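Local structure of ZmpA Glycopeptidase (Clostridium perfringens, 6XSX) at residues I61-V67 / P135-G141; N147-G151 / A210-D214; V42-Q46 / A255-I259. The protein is a glycopeptidase, a metalloprotease of the M60 family that probably cuts the peptide chain of glycosylated proteins, represented here by its catalytic module. All blocks are in the same frame, centred on the assembly; numbering follows the deposited sequence.

Contact 1 of 3, residues I61-V67 / P135-G141; sequences ITVYVDV and PKIRIEG. With EDO (1,2-ethanediol), chain F.
Tyr64 and Arg138 lie side by side on the two inner strands, 60-66 and 136-140, of a four-stranded antiparallel sheet, with strands 24-26 and 96-101 on the outside. Their hydrogen-bonded pair, like Thr62-Glu140 and Asp66-Lys136, carries its side chains on the more polar face. Arg138 is the residue to follow outward. Its CB lies 3.6 Å from O1 of an ethanediol probably left from crystallisation, and CD stays near the same oxygen. The chain then bends at the CG-CD bond (chi3 53°), bringing the head group over the neighbouring ring. NE makes only a weak bond to O1, at the guanidinium edge. CZ lies 3.8 Å from Tyr64 CD2. NH2 passes over one face of the Tyr64 ring, 3.4 Å from CD2, with the two planes 20° apart. NH1 points in the guanidinium plane to Glu140 OE2, two residues on in its own strand, and forms a salt bridge. That pairing should help fix the rotation of the guanidinium over the ring. Asp66 sits at the far end of this face and gives its OD1 to Arg133 in another salt bridge, rather than pairing closely with Lys136.

The opposite face of the sheet is apolar. Val63 and Ile139 stand side by side at a non-hydrogen-bonded pair, Val63 CG1 to Ile139 CG1 being 4.1 Å, and Val65 lies likewise beside Ile137. Branched aliphatic residues suit these extended, buried positions, and Leu76 of strand 75-80 touches Val63 from beyond. Gly141 ends the pairing with a positive phi that would press a CB against the preceding carbonyl. On the polar face, the bond from Arg138 NH1 to Glu140 OE2 is 2.6 Å long, nearly straight (172°), and reaches the oxygen on its anti side.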
loop_
_atom_site.group_PDB
_atom_site.type_symbol
_atom_site.label_atom_id
_atom_site.label_comp_id
_atom_site.label_asym_id
_atom_site.label_seq_id
_atom_site.Cartn_x
_atom_site.Cartn_y
_atom_site.Cartn_z
ATOM N N ILE A 61 35.341 -12.053 -8.402
ATOM C CA ILE A 61 34.909 -13.051 -7.437
ATOM C C ILE A 61 34.875 -14.385 -8.174
ATOM O O ILE A 61 34.814 -14.401 -9.407
ATOM C CB ILE A 61 33.532 -12.695 -6.833
ATOM C CG1 ILE A 61 32.440 -12.546 -7.897
ATOM C CG2 ILE A 61 33.635 -11.462 -5.943
ATOM C CD1 ILE A 61 31.021 -12.654 -7.359
ATOM N N THR A 62 34.947 -15.483 -7.415
ATOM C CA THR A 62 34.875 -16.813 -7.997
ATOM C C THR A 62 33.691 -17.547 -7.380
ATOM O O THR A 62 33.591 -17.653 -6.160
ATOM C CB THR A 62 36.196 -17.586 -7.847
ATOM O OG1 THR A 62 37.239 -16.765 -8.371
ATOM C CG2 THR A 62 36.175 -18.911 -8.579
ATOM N N VAL A 63 32.762 -17.988 -8.232
ATOM C CA VAL A 63 31.551 -18.606 -7.719
ATOM C C VAL A 63 31.496 -20.039 -8.222
ATOM O O VAL A 63 31.631 -20.285 -9.415
ATOM C CB VAL A 63 30.288 -17.819 -8.111
ATOM C CG1 VAL A 63 29.029 -18.444 -7.515
ATOM C CG2 VAL A 63 30.402 -16.354 -7.722
ATOM N N TYR A 64 31.305 -20.962 -7.283
ATOM C CA TYR A 64 31.183 -22.374 -7.591
ATOM C C TYR A 64 29.715 -22.770 -7.530
ATOM O O TYR A 64 29.023 -22.443 -6.562
ATOM C CB TYR A 64 32.046 -23.181 -6.624
ATOM C CG TYR A 64 33.516 -22.990 -6.881
ATOM C CD1 TYR A 64 34.165 -23.721 -7.868
ATOM C CD2 TYR A 64 34.244 -22.052 -6.170
ATOM C CE1 TYR A 64 35.516 -23.540 -8.124
ATOM C CE2 TYR A 64 35.594 -21.858 -6.419
ATOM C CZ TYR A 64 36.227 -22.599 -7.399
ATOM O OH TYR A 64 37.554 -22.400 -7.637
ATOM N N VAL A 65 29.260 -23.455 -8.587
ATOM C CA VAL A 65 27.861 -23.805 -8.761
ATOM C C VAL A 65 27.758 -25.313 -8.980
ATOM O O VAL A 65 28.390 -25.866 -9.879
ATOM C CB VAL A 65 27.246 -23.028 -9.943
ATOM C CG1 VAL A 65 25.820 -23.474 -10.245
ATOM C CG2 VAL A 65 27.308 -21.515 -9.750
ATOM N N ASP A 66 26.942 -25.969 -8.155
ATOM C CA ASP A 66 26.646 -27.381 -8.335
ATOM C C ASP A 66 25.150 -27.555 -8.597
ATOM O O ASP A 66 24.329 -27.231 -7.738
ATOM C CB ASP A 66 27.169 -28.186 -7.138
ATOM C CG ASP A 66 26.766 -29.654 -7.117
ATOM O OD1 ASP A 66 26.213 -30.146 -8.121
ATOM O OD2 ASP A 66 27.004 -30.296 -6.079
ATOM N N VAL A 67 24.812 -28.014 -9.812
ATOM C CA VAL A 67 23.473 -28.476 -10.171
ATOM C C VAL A 67 23.633 -29.829 -10.863
ATOM O O VAL A 67 24.742 -30.169 -11.281
ATOM C CB VAL A 67 22.726 -27.496 -11.108
ATOM C CG1 VAL A 67 22.452 -26.150 -10.446
ATOM C CG2 VAL A 67 23.447 -27.310 -12.437
ATOM N N PRO A 135 20.311 -26.491 -6.116
ATOM C CA PRO A 135 21.671 -26.004 -6.350
ATOM C C PRO A 135 22.416 -25.735 -5.043
ATOM O O PRO A 135 21.816 -25.380 -4.025
ATOM C CB PRO A 135 21.466 -24.673 -7.093
ATOM C CG PRO A 135 20.064 -24.758 -7.653
ATOM C CD PRO A 135 19.278 -25.600 -6.666
ATOM N N LYS A 136 23.735 -25.920 -5.094
ATOM C CA LYS A 136 24.626 -25.477 -4.041
ATOM C C LYS A 136 25.588 -24.483 -4.670
ATOM O O LYS A 136 26.059 -24.717 -5.781
ATOM C CB LYS A 136 25.440 -26.649 -3.486
ATOM C CG LYS A 136 24.645 -27.696 -2.724
ATOM C CD LYS A 136 25.359 -29.034 -2.686
ATOM C CE LYS A 136 24.711 -30.026 -1.747
ATOM N NZ LYS A 136 24.660 -29.492 -0.367
ATOM N N ILE A 137 25.847 -23.367 -3.976
ATOM C CA ILE A 137 26.855 -22.449 -4.475
ATOM C C ILE A 137 27.771 -22.013 -3.336
ATOM O O ILE A 137 27.390 -22.047 -2.161
ATOM C CB ILE A 137 26.267 -21.251 -5.259
ATOM C CG1 ILE A 137 25.774 -20.127 -4.349
ATOM C CG2 ILE A 137 25.204 -21.682 -6.265
ATOM C CD1 ILE A 137 25.601 -18.811 -5.076
ATOM N N ARG A 138 28.982 -21.610 -3.732
ATOM C CA ARG A 138 29.955 -21.013 -2.840
ATOM C C ARG A 138 30.550 -19.789 -3.527
ATOM O O ARG A 138 30.837 -19.827 -4.720
ATOM C CB ARG A 138 31.044 -22.036 -2.512
ATOM C CG ARG A 138 31.993 -21.601 -1.408
ATOM C CD ARG A 138 32.832 -22.773 -0.928
ATOM N NE ARG A 138 33.535 -23.487 -1.988
ATOM C CZ ARG A 138 34.673 -23.084 -2.542
ATOM N NH1 ARG A 138 35.237 -21.954 -2.147
ATOM N NH2 ARG A 138 35.239 -23.813 -3.489
ATOM N N ILE A 139 30.726 -18.710 -2.755
ATOM C CA ILE A 139 31.277 -17.477 -3.287
ATOM C C ILE A 139 32.617 -17.215 -2.603
ATOM O O ILE A 139 32.684 -17.158 -1.378
ATOM C CB ILE A 139 30.280 -16.307 -3.112
ATOM C CG1 ILE A 139 28.953 -16.590 -3.824
ATOM C CG2 ILE A 139 30.889 -14.994 -3.580
ATOM C CD1 ILE A 139 27.801 -15.720 -3.362
ATOM N N GLU A 140 33.667 -17.012 -3.407
ATOM C CA GLU A 140 34.983 -16.656 -2.897
ATOM C C GLU A 140 35.317 -15.216 -3.283
ATOM O O GLU A 140 35.036 -14.785 -4.401
ATOM C CB GLU A 140 36.058 -17.536 -3.543
ATOM C CG GLU A 140 36.065 -18.984 -3.099
ATOM C CD GLU A 140 37.205 -19.812 -3.690
ATOM O OE1 GLU A 140 37.959 -19.282 -4.552
ATOM O OE2 GLU A 140 37.337 -20.993 -3.303
ATOM N N GLY A 141 35.947 -14.490 -2.350
ATOM C CA GLY A 141 36.621 -13.234 -2.643
ATOM C C GLY A 141 35.788 -12.008 -2.266
ATOM O O GLY A 141 36.188 -10.876 -2.547
HETATM C C1 EDO F . 29.672 -25.838 -3.453
HETATM O O1 EDO F . 31.031 -25.536 -3.189
HETATM C C2 EDO F . 29.348 -25.674 -4.884
HETATM O O2 EDO F . 30.192 -26.469 -5.691
#

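Contact 2 of 3, residues N147-G151 / A210-D214; sequences NYIKG and ANKSD
The Tyr148 ring is met obliquely by the methyl of Ala210, whose CB lies 3.8 Å from CE2, while two other flat groups, the Asn211 amide and the Asp214 carboxylate, receive the ammonium group of Lys150. NZ lies in the carbonyl plane of the Asn211 amide and takes the anti lone pair of Asp214 OD2. The setting is a strand-helix packing: strand 143-149 belongs to the large mixed sheet of the M60 peptidase module, and helix 206-224 lies against that sheet, with Ala210 also touching Val181 of strand 179-182. A small residue at 210 suits the place where the helix passes close to the Tyr148 ring and Lys150 CB.

Lys150, just past the end of the strand, reaches across to the helix with a fully extended chain. Its CG is anti to the backbone N (chi1 165°), and every later torsion is also near 180°, which carries the ammonium group straight out to the helix. There it crosses the Asn211 side chain at about a right angle, while Asp214 comes from the opposite direction. The bonds are 2.9 Å from NZ to Asn211 OD1 and 2.8 Å from NZ to Asp214 OD2, the latter a salt bridge. Asn211 and Asp214 are three residues apart on the helix, close to one turn, and this spacing lets both acceptors reach one cation.

Asp214 has further partners: OD1 takes bonds from Ser183 OG and Lys185 N, and OD2 one from Asp184 N, in the turn joining strands 179-182 and 186-190. These donors position the carboxylate and would probably favour its charged form. Tyr148 gains a longer link to the helix through a water, which lies 2.9 Å from its OH and gives a weak hydrogen bond of 3.3 Å to Asn211 OD1.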
loop_
_atom_site.group_PDB
_atom_site.type_symbol
_atom_site.label_atom_id
_atom_site.label_comp_id
_atom_site.label_asym_id
_atom_site.label_seq_id
_atom_site.Cartn_x
_atom_site.Cartn_y
_atom_site.Cartn_z
ATOM N N ASN A 147 23.827 -7.640 7.993
ATOM C CA ASN A 147 22.501 -8.010 7.538
ATOM C C ASN A 147 21.841 -8.808 8.655
ATOM O O ASN A 147 22.525 -9.511 9.388
ATOM C CB ASN A 147 22.553 -8.837 6.242
ATOM C CG ASN A 147 23.263 -10.160 6.431
ATOM O OD1 ASN A 147 24.494 -10.229 6.426
ATOM N ND2 ASN A 147 22.496 -11.210 6.654
ATOM N N TYR A 148 20.516 -8.684 8.773
ATOM C CA TYR A 148 19.752 -9.492 9.705
ATOM C C TYR A 148 18.820 -10.395 8.908
ATOM O O TYR A 148 18.085 -9.916 8.044
ATOM C CB TYR A 148 18.933 -8.600 10.645
ATOM C CG TYR A 148 17.992 -9.352 11.549
ATOM C CD1 TYR A 148 18.373 -9.703 12.839
ATOM C CD2 TYR A 148 16.719 -9.711 11.121
ATOM C CE1 TYR A 148 17.508 -10.387 13.678
ATOM C CE2 TYR A 148 15.840 -10.389 11.952
ATOM C CZ TYR A 148 16.243 -10.735 13.231
ATOM O OH TYR A 148 15.390 -11.415 14.053
ATOM N N ILE A 149 18.851 -11.698 9.223
ATOM C CA ILE A 149 17.966 -12.652 8.579
ATOM C C ILE A 149 17.061 -13.257 9.646
ATOM O O ILE A 149 17.536 -13.959 10.539
ATOM C CB ILE A 149 18.741 -13.734 7.801
ATOM C CG1 ILE A 149 19.674 -13.113 6.755
ATOM C CG2 ILE A 149 17.750 -14.706 7.177
ATOM C CD1 ILE A 149 20.609 -14.092 6.071
ATOM N N LYS A 150 15.761 -12.967 9.528
ATOM C CA LYS A 150 14.782 -13.442 10.484
ATOM C C LYS A 150 14.840 -14.965 10.501
ATOM O O LYS A 150 14.859 -15.598 9.443
ATOM C CB LYS A 150 13.396 -12.889 10.137
ATOM C CG LYS A 150 12.211 -13.558 10.825
ATOM C CD LYS A 150 10.898 -12.848 10.538
ATOM C CE LYS A 150 9.690 -13.515 11.172
ATOM N NZ LYS A 150 8.473 -12.677 11.008
ATOM N N GLY A 151 14.911 -15.524 11.713
ATOM C CA GLY A 151 14.912 -16.961 11.909
ATOM C C GLY A 151 16.331 -17.514 12.000
ATOM O O GLY A 151 16.520 -18.683 12.297
ATOM N N ALA A 210 12.121 -6.544 10.915
ATOM C CA ALA A 210 11.762 -7.703 10.116
ATOM C C ALA A 210 10.338 -8.133 10.443
ATOM O O ALA A 210 9.549 -8.438 9.542
ATOM C CB ALA A 210 12.736 -8.832 10.370
ATOM N N ASN A 211 10.020 -8.169 11.741
ATOM C CA ASN A 211 8.726 -8.678 12.174
ATOM C C ASN A 211 7.610 -7.761 11.680
ATOM O O ASN A 211 6.553 -8.226 11.246
ATOM C CB ASN A 211 8.683 -8.917 13.687
ATOM C CG ASN A 211 9.326 -10.232 14.085
ATOM O OD1 ASN A 211 9.418 -11.160 13.285
ATOM N ND2 ASN A 211 9.768 -10.326 15.327
ATOM N N LYS A 212 7.876 -6.454 11.721
ATOM C CA LYS A 212 6.880 -5.466 11.350
ATOM C C LYS A 212 6.664 -5.497 9.838
ATOM O O LYS A 212 5.533 -5.346 9.373
ATOM C CB LYS A 212 7.267 -4.088 11.895
ATOM C CG LYS A 212 7.063 -3.934 13.397
ATOM C CD LYS A 212 7.203 -2.508 13.879
ATOM C CE LYS A 212 6.739 -2.335 15.310
ATOM N NZ LYS A 212 6.773 -0.911 15.715
ATOM N N SER A 213 7.755 -5.699 9.086
ATOM C CA SER A 213 7.673 -5.791 7.635
ATOM C C SER A 213 6.736 -6.927 7.243
ATOM O O SER A 213 5.918 -6.775 6.344
ATOM C CB SER A 213 9.040 -5.977 7.013
ATOM O OG SER A 213 9.893 -4.875 7.298
ATOM N N ASP A 214 6.873 -8.070 7.932
ATOM C CA ASP A 214 6.067 -9.250 7.656
ATOM C C ASP A 214 4.597 -8.961 7.951
ATOM O O ASP A 214 3.725 -9.379 7.195
ATOM C CB ASP A 214 6.601 -10.494 8.381
ATOM C CG ASP A 214 7.813 -11.097 7.692
ATOM O OD1 ASP A 214 8.008 -10.803 6.494
ATOM O OD2 ASP A 214 8.566 -11.842 8.355
HETATM O O HOH W 1 12.666 -10.930 13.345
#

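Contact 3 of 3, residues V42-Q46 / A255-I259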
loop_
_atom_site.group_PDB
_atom_site.type_symbol
_atom_site.label_atom_id
_atom_site.label_comp_id
_atom_site.label_asym_id
_atom_site.label_seq_id
_atom_site.Cartn_x
_atom_site.Cartn_y
_atom_site.Cartn_z
ATOM N N VAL A 42 -0.145 -8.725 -9.739
ATOM C CA VAL A 42 0.766 -7.817 -9.049
ATOM C C VAL A 42 1.980 -7.546 -9.939
ATOM O O VAL A 42 2.175 -8.215 -10.952
ATOM C CB VAL A 42 1.143 -8.284 -7.626
ATOM C CG1 VAL A 42 -0.099 -8.537 -6.782
ATOM C CG2 VAL A 42 2.039 -9.516 -7.649
ATOM N N TRP A 43 2.789 -6.558 -9.542
ATOM C CA TRP A 43 3.726 -5.905 -10.438
ATOM C C TRP A 43 5.106 -6.560 -10.357
ATOM O O TRP A 43 6.013 -6.011 -9.745
ATOM C CB TRP A 43 3.780 -4.403 -10.129
ATOM C CG TRP A 43 4.459 -3.599 -11.195
ATOM C CD1 TRP A 43 5.230 -4.083 -12.208
ATOM C CD2 TRP A 43 4.456 -2.166 -11.341
ATOM N NE1 TRP A 43 5.688 -3.058 -12.986
ATOM C CE2 TRP A 43 5.231 -1.870 -12.484
ATOM C CE3 TRP A 43 3.864 -1.109 -10.641
ATOM C CZ2 TRP A 43 5.443 -0.562 -12.930
ATOM C CZ3 TRP A 43 4.074 0.184 -11.077
ATOM C CH2 TRP A 43 4.852 0.453 -12.210
ATOM N N ASN A 44 5.228 -7.758 -10.947
ATOM C CA ASN A 44 6.484 -8.448 -11.232
ATOM C C ASN A 44 7.425 -8.443 -10.032
ATOM O O ASN A 44 8.519 -7.884 -10.096
ATOM C CB ASN A 44 7.158 -7.894 -12.489
ATOM C CG ASN A 44 6.224 -7.892 -13.679
ATOM O OD1 ASN A 44 5.328 -8.727 -13.770
ATOM N ND2 ASN A 44 6.400 -6.928 -14.567
ATOM N N PHE A 45 7.002 -9.095 -8.948
ATOM C CA PHE A 45 7.780 -9.111 -7.720
ATOM C C PHE A 45 9.068 -9.894 -7.963
ATOM O O PHE A 45 9.061 -10.855 -8.731
ATOM C CB PHE A 45 6.971 -9.748 -6.590
ATOM C CG PHE A 45 5.833 -8.911 -6.061
ATOM C CD1 PHE A 45 5.483 -7.707 -6.661
ATOM C CD2 PHE A 45 5.073 -9.353 -4.986
ATOM C CE1 PHE A 45 4.427 -6.951 -6.174
ATOM C CE2 PHE A 45 4.020 -8.594 -4.495
ATOM C CZ PHE A 45 3.702 -7.390 -5.087
ATOM N N GLN A 46 10.159 -9.448 -7.318
ATOM C CA GLN A 46 11.434 -10.152 -7.323
ATOM C C GLN A 46 11.406 -11.227 -6.237
ATOM O O GLN A 46 10.445 -11.333 -5.475
ATOM C CB GLN A 46 12.595 -9.182 -7.078
ATOM C CG GLN A 46 12.523 -7.893 -7.893
ATOM C CD GLN A 46 12.443 -8.151 -9.380
ATOM O OE1 GLN A 46 11.505 -7.718 -10.059
ATOM N NE2 GLN A 46 13.411 -8.887 -9.897
ATOM N N ALA A 255 7.702 3.337 -7.045
ATOM C CA ALA A 255 7.233 1.958 -7.025
ATOM C C ALA A 255 7.353 1.305 -8.402
ATOM O O ALA A 255 7.412 1.985 -9.421
ATOM C CB ALA A 255 5.810 1.913 -6.533
ATOM N N GLY A 256 7.344 -0.032 -8.399
ATOM C CA GLY A 256 7.458 -0.876 -9.576
ATOM C C GLY A 256 8.230 -2.154 -9.256
ATOM O O GLY A 256 9.139 -2.139 -8.426
ATOM N N ASN A 257 7.827 -3.264 -9.884
ATOM C CA ASN A 257 8.604 -4.494 -9.867
ATOM C C ASN A 257 8.742 -5.045 -8.443
ATOM O O ASN A 257 9.735 -5.695 -8.110
ATOM C CB ASN A 257 9.951 -4.309 -10.576
ATOM C CG ASN A 257 9.790 -3.945 -12.038
ATOM O OD1 ASN A 257 9.291 -4.748 -12.826
ATOM N ND2 ASN A 257 10.166 -2.728 -12.394
ATOM N N GLY A 258 7.733 -4.787 -7.608
ATOM C CA GLY A 258 7.745 -5.232 -6.224
ATOM C C GLY A 258 8.822 -4.532 -5.399
ATOM O O GLY A 258 9.351 -5.105 -4.451
ATOM N N ILE A 259 9.135 -3.290 -5.774
ATOM C CA ILE A 259 10.131 -2.497 -5.071
ATOM C C ILE A 259 9.497 -1.165 -4.679
ATOM O O ILE A 259 8.904 -0.496 -5.525
ATOM C CB ILE A 259 11.380 -2.295 -5.962
ATOM C CG1 ILE A 259 12.108 -3.618 -6.224
ATOM C CG2 ILE A 259 12.311 -1.240 -5.377
ATOM C CD1 ILE A 259 12.926 -3.656 -7.511
HETATM O O HOH W 2 10.024 -7.670 -5.120
#
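The loop at Asn44 and Phe45 runs against the turn at Asn257 and Gly258, bringing the CA atoms of Phe45 and Gly258 to 4.2 Å, with an inverse gamma turn centred on Trp43 on one side and a type I' turn from Gly256 to Ile259 on the other. Trp43 has its CG anti to the backbone N (chi1 -166°), which lays the indole flat against the turn. Gly256 CA stands 3.6 Å from the centroid of the six-membered ring, only 5° off its normal, a CH-pi contact. Asn257 N lies over the same face of the indole, offset toward the rim. Glycine fits at 256 because a CB there would come close to Trp43 CZ2 and, at these backbone angles, would also press on the preceding carbonyl.

The turn joins the edge strand 254-256 to strand 259-262 as a tight hairpin, closed by the bond from Ile259 N to Gly256 O at 2.9 Å. Asn-Gly is the classic sequence for type I', since both central residues need positive phi. Helix 277-286, which bears an HExxH sequence, probably the metal-binding motif of the peptidase, packs against the hairpin. Ala255 touches Glu282 and His285 of that helix, and Asn286 binds Gly258 N and Ile259 O through its amide.

Phe45 comes to the other glycine: its CD1 is 3.4 Å from Gly258 CA, where any side chain would collide with the ring. One face of this ring takes Val42 CG2, 3.6 Å above its plane, and the rings of Phe238 and Phe287 meet Phe45 edge-to-face. Next along the chain, Gln46 CG approaches Ile259 CD1, and a water bridges the two backbones, accepting from Gln46 N at 2.8 Å and donating to Gly258 O at 2.7 Å.

Contacts 1 and 2 lie in series along the chain, and both are nested within the long loop that contact 3 closes. Strand 136-140 of contact 1 is followed directly by strand 143-149 of contact 2, although the two centres are about 25 Å apart. Contacts 2 and 3 reach the same ten-stranded sheet, 143-149 within it and 254-256 at its edge, with about 20 Å between their centres. Contact 3 is the one beside the probable active site, since Ala255 touches the HExxH helix, which has no metal bound here. Contact 1, in a separate sheet, is about 28 Å from contact 3 between centres, and about 16 Å between nearest atoms.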